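Local coordinates for protein trans-4-hydroxy-L-proline dehydratase (PDB 6VXC) that catalyses, as a glycyl radical enzyme, the dehydration of trans-4-hydroxy-L-proline to (S)-1-pyrroline-5-carboxylate during anaerobic degradation of hydroxyproline, at residues H109-L114 against E138-W143; E435-G440 against E444-G449. All coordinates share one frame; numbering follows the deposited sequence.

Contact 1. Residues H109-L114 against E138-W143; sequences HTMEDL and EIIPFW
I140, near the end of helix 129-143, is the side chain that 138-143 sends across to M111 and to the backbone of H109, where helix 111-119 begins. Just before it, I139 packs on A48 and T52 of helix 46-58 and on P104. I140 stretches its longer branch across the gap: CD1 is anti to CA (chi2 -178°), which carries this methyl furthest from its own backbone. I140 CD1 ends 3.5 Å from H109 O, while I140 CG1 lies 3.7 Å from the same oxygen. This carbonyl also accepts a hydrogen bond from H135 NE2, one turn or so earlier on the helix that carries I140. The M111 chain is curled, bending at chi2 and chi3, and presents its flank: M111 SD is 3.7 Å from I140 CD1. P141 follows and has no N-H to give to the preceding turn, so the helix kinks there. Beyond the kink, W143 NE1 binds T52 OG1, again on the side of helix 46-58. The start of helix 111-119 is itself held by reciprocal bonds: D113 N gives to T110 OG1 at 2.9 Å, and T110 N gives to D113 OD2 at 3.0 Å, meeting the carboxylate from above its plane. Thus one isoleucine packs beside a helix start whose first turn is closed by a classic capping box.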
# COMPACT_ATOMS: atom_id res chain seq x y z
N HIS A 109 11.51 -14.50 12.82
CA HIS A 109 10.61 -15.63 12.58
C HIS A 109 10.97 -16.81 13.47
O HIS A 109 12.13 -17.00 13.85
CB HIS A 109 10.66 -16.05 11.12
CG HIS A 109 10.11 -15.03 10.18
ND1 HIS A 109 10.90 -14.31 9.31
CD2 HIS A 109 8.84 -14.58 10.00
CE1 HIS A 109 10.14 -13.47 8.63
NE2 HIS A 109 8.89 -13.61 9.03
N THR A 110 9.95 -17.59 13.82
CA THR A 110 10.17 -18.90 14.42
C THR A 110 10.53 -19.91 13.33
O THR A 110 10.29 -19.69 12.13
CB THR A 110 8.93 -19.40 15.16
OG1 THR A 110 7.89 -19.65 14.21
CG2 THR A 110 8.44 -18.37 16.16
N MET A 111 11.10 -21.04 13.74
CA MET A 111 11.38 -22.09 12.78
C MET A 111 10.08 -22.61 12.16
O MET A 111 10.08 -23.02 10.99
CB MET A 111 12.18 -23.22 13.43
CG MET A 111 13.53 -22.76 13.99
SD MET A 111 14.62 -21.91 12.83
CE MET A 111 14.82 -23.16 11.57
N GLU A 112 8.98 -22.58 12.90
CA GLU A 112 7.70 -22.94 12.30
C GLU A 112 7.29 -21.93 11.23
O GLU A 112 6.74 -22.32 10.20
CB GLU A 112 6.60 -23.07 13.36
CG GLU A 112 5.30 -23.58 12.74
CD GLU A 112 4.11 -23.57 13.68
OE1 GLU A 112 4.25 -23.11 14.84
OE2 GLU A 112 3.03 -24.06 13.27
N ASP A 113 7.52 -20.64 11.48
CA ASP A 113 7.25 -19.63 10.46
C ASP A 113 7.95 -19.98 9.16
O ASP A 113 7.36 -19.91 8.08
CB ASP A 113 7.71 -18.25 10.93
CG ASP A 113 6.79 -17.63 11.96
OD1 ASP A 113 5.58 -17.93 11.97
OD2 ASP A 113 7.28 -16.80 12.74
N LEU A 114 9.23 -20.34 9.24
CA LEU A 114 9.98 -20.68 8.04
C LEU A 114 9.38 -21.88 7.35
O LEU A 114 9.25 -21.91 6.13
CB LEU A 114 11.44 -20.94 8.39
CG LEU A 114 12.17 -19.76 9.01
CD1 LEU A 114 13.66 -20.04 9.13
CD2 LEU A 114 11.90 -18.49 8.21
N GLU A 138 22.25 -18.47 14.35
CA GLU A 138 22.80 -17.13 14.55
C GLU A 138 21.74 -16.07 14.83
O GLU A 138 21.99 -15.17 15.63
CB GLU A 138 23.61 -16.70 13.33
CG GLU A 138 24.67 -17.68 12.84
CD GLU A 138 25.71 -18.03 13.90
OE1 GLU A 138 26.15 -19.21 13.91
OE2 GLU A 138 26.11 -17.14 14.68
N ILE A 139 20.58 -16.14 14.17
CA ILE A 139 19.61 -15.05 14.20
C ILE A 139 18.68 -15.15 15.40
O ILE A 139 18.54 -14.19 16.16
CB ILE A 139 18.79 -15.01 12.89
CG1 ILE A 139 19.72 -14.90 11.67
CG2 ILE A 139 17.83 -13.82 12.91
CD1 ILE A 139 20.72 -13.78 11.76
N ILE A 140 17.99 -16.28 15.55
CA ILE A 140 17.03 -16.43 16.65
C ILE A 140 17.67 -16.19 18.01
O ILE A 140 17.10 -15.44 18.81
CB ILE A 140 16.33 -17.80 16.56
CG1 ILE A 140 15.38 -17.82 15.36
CG2 ILE A 140 15.59 -18.12 17.84
CD1 ILE A 140 14.62 -19.10 15.25
N PRO A 141 18.82 -16.79 18.33
CA PRO A 141 19.41 -16.57 19.66
C PRO A 141 19.67 -15.11 19.95
O PRO A 141 19.59 -14.70 21.12
CB PRO A 141 20.69 -17.39 19.62
CG PRO A 141 20.45 -18.42 18.58
CD PRO A 141 19.63 -17.73 17.54
N PHE A 142 19.98 -14.30 18.94
CA PHE A 142 20.25 -12.89 19.19
C PHE A 142 19.00 -12.02 19.13
O PHE A 142 18.81 -11.14 19.98
CB PHE A 142 21.31 -12.38 18.20
CG PHE A 142 21.76 -10.97 18.47
CD1 PHE A 142 22.78 -10.71 19.37
CD2 PHE A 142 21.14 -9.90 17.84
CE1 PHE A 142 23.18 -9.42 19.64
CE2 PHE A 142 21.54 -8.59 18.10
CZ PHE A 142 22.57 -8.35 19.00
N TRP A 143 18.11 -12.25 18.16
CA TRP A 143 17.03 -11.30 17.87
C TRP A 143 15.69 -11.67 18.48
O TRP A 143 14.82 -10.79 18.57
CB TRP A 143 16.85 -11.14 16.36
CG TRP A 143 17.98 -10.41 15.74
CD1 TRP A 143 19.04 -10.95 15.07
CD2 TRP A 143 18.19 -9.00 15.76
NE1 TRP A 143 19.89 -9.96 14.67
CE2 TRP A 143 19.39 -8.76 15.07
CE3 TRP A 143 17.48 -7.92 16.28
CZ2 TRP A 143 19.90 -7.48 14.89
CZ3 TRP A 143 17.98 -6.65 16.11
CH2 TRP A 143 19.18 -6.44 15.42

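Contact 2. Residues E435-G440 against E444-G449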
# COMPACT_ATOMS: atom_id res chain seq x y z
N GLU A 435 -8.38 17.08 -0.64
CA GLU A 435 -8.15 16.24 0.52
C GLU A 435 -6.92 16.71 1.30
O GLU A 435 -6.96 16.84 2.53
CB GLU A 435 -7.99 14.78 0.09
CG GLU A 435 -9.28 14.09 -0.42
CD GLU A 435 -8.97 12.91 -1.32
OE1 GLU A 435 -7.84 12.39 -1.23
OE2 GLU A 435 -9.83 12.53 -2.16
N LEU A 436 -5.83 16.97 0.58
CA LEU A 436 -4.61 17.44 1.22
C LEU A 436 -4.82 18.77 1.92
O LEU A 436 -4.37 18.97 3.05
CB LEU A 436 -3.48 17.51 0.18
CG LEU A 436 -3.00 16.14 -0.29
CD1 LEU A 436 -2.17 16.24 -1.57
CD2 LEU A 436 -2.19 15.47 0.81
N MET A 437 -5.49 19.71 1.24
CA MET A 437 -5.70 21.01 1.85
C MET A 437 -6.65 20.93 3.04
O MET A 437 -6.46 21.63 4.04
CB MET A 437 -6.22 22.01 0.81
CG MET A 437 -5.18 22.36 -0.26
SD MET A 437 -5.83 23.63 -1.35
CE MET A 437 -5.61 25.07 -0.40
N GLU A 438 -7.67 20.07 2.96
CA GLU A 438 -8.53 19.88 4.13
C GLU A 438 -7.73 19.41 5.34
O GLU A 438 -8.04 19.79 6.47
CB GLU A 438 -9.64 18.90 3.79
CG GLU A 438 -10.48 18.45 4.97
CD GLU A 438 -11.39 19.54 5.54
OE1 GLU A 438 -12.16 19.22 6.47
OE2 GLU A 438 -11.37 20.68 5.04
N ALA A 439 -6.69 18.61 5.12
CA ALA A 439 -5.83 18.11 6.18
C ALA A 439 -4.75 19.10 6.62
O ALA A 439 -3.97 18.77 7.52
CB ALA A 439 -5.19 16.79 5.73
N GLY A 440 -4.66 20.27 6.00
CA GLY A 440 -3.72 21.30 6.41
C GLY A 440 -2.53 21.54 5.49
O GLY A 440 -1.67 22.36 5.83
N GLU A 444 0.68 25.01 -2.34
CA GLU A 444 1.98 24.75 -2.96
C GLU A 444 2.42 23.31 -2.72
O GLU A 444 2.91 22.64 -3.63
CB GLU A 444 3.05 25.70 -2.43
CG GLU A 444 4.42 25.33 -3.01
CD GLU A 444 5.50 26.37 -2.81
OE1 GLU A 444 5.35 27.22 -1.91
OE2 GLU A 444 6.50 26.35 -3.58
N ASP A 445 2.27 22.83 -1.49
CA ASP A 445 2.67 21.46 -1.19
C ASP A 445 1.68 20.45 -1.75
O ASP A 445 2.08 19.37 -2.20
CB ASP A 445 2.83 21.28 0.33
CG ASP A 445 4.06 22.02 0.89
OD1 ASP A 445 4.95 22.40 0.09
OD2 ASP A 445 4.15 22.19 2.13
N ALA A 446 0.38 20.77 -1.74
CA ALA A 446 -0.60 19.81 -2.23
C ALA A 446 -0.39 19.49 -3.71
O ALA A 446 -0.62 18.35 -4.13
CB ALA A 446 -2.01 20.35 -2.01
N ARG A 447 0.05 20.47 -4.51
CA ARG A 447 0.32 20.25 -5.92
C ARG A 447 1.43 19.25 -6.17
O ARG A 447 1.58 18.78 -7.30
CB ARG A 447 0.65 21.59 -6.60
CG ARG A 447 -0.55 22.52 -6.74
CD ARG A 447 -0.11 23.95 -7.08
NE ARG A 447 -1.25 24.82 -7.34
CZ ARG A 447 -1.23 26.14 -7.22
NH1 ARG A 447 -2.33 26.84 -7.48
NH2 ARG A 447 -0.12 26.77 -6.85
N LEU A 448 2.22 18.92 -5.15
CA LEU A 448 3.25 17.90 -5.30
C LEU A 448 2.76 16.52 -4.89
O LEU A 448 3.51 15.55 -4.99
CB LEU A 448 4.49 18.29 -4.47
CG LEU A 448 5.07 19.68 -4.76
CD1 LEU A 448 6.22 20.09 -3.81
CD2 LEU A 448 5.53 19.80 -6.21
N GLY A 449 1.50 16.40 -4.48
CA GLY A 449 1.00 15.19 -3.86
C GLY A 449 0.31 14.23 -4.82
O GLY A 449 0.22 14.43 -6.03
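L436 and A446 face each other with their CA-CB bonds directed across the gap, and the two backbones come close, with L436 CA 5.8 Å from A446 CA. The small methyl of alanine permits this approach: L436 CB and A446 CB touch at 3.9 Å. From there the leucine reaches past the methyl rather than stopping on it. Its CD1 is anti to CA (chi2 165°), and this branch runs alongside the alanine backbone, with L436 CD1 3.7 Å from A446 O. The same methyl then meets the backbone of G449, lying 4.0 Å from G449 CA, a position where glycine has no side chain to intervene. A446 O is not left to this apolar neighbour alone, because it accepts the hydrogen bond from G449 N at 2.9 Å that closes the type I turn A446-G449. M437 adds a looser contact beside the leucine, more exposed to solvent: M437 CG is 4.1 Å from A446 CB, so the alanine methyl is approached by two consecutive residues of one helix.

The connection between the segments is short. Helix 429-438 is terminated by a Schellman motif, with G440 at a positive phi of 108°, and T442 OG1 accepts from D445 N at the start of the next short helix. Polar neighbours place the pair in the fold: E435 binds T457 and H754, while D445 pairs with R564 and bonds to Y565. The side chain of L436 is about 10 Å from that of E456, the proton acceptor inferred by similarity. The whole is two consecutive helices joined by a Schellman-terminated turn, following strand 426-428 and leading through strand 450-452 to the loop of C454, probably the thiyl-radical cysteine of the glycyl radical enzyme active site.

In the fold
Both contacts bring parts of two helices together through a few apolar groups, with no hydrogen bond across either interface, yet their settings differ. Contact 1 is partly buried and lies away from the annotated sites; contact 2 is largely buried and closer to the centre of the chain, in the neighbourhood of the active site. Their centres are 43 Å apart, on opposite sides of the chain's centre, and they share no helix. Contact 1 joins helices separated by a longer, largely helical excursion, through one isoleucine set against a thioether and a backbone carbonyl. Contact 2 folds near neighbours in sequence together, relying on an alanine and a glycine that let the backbones come close.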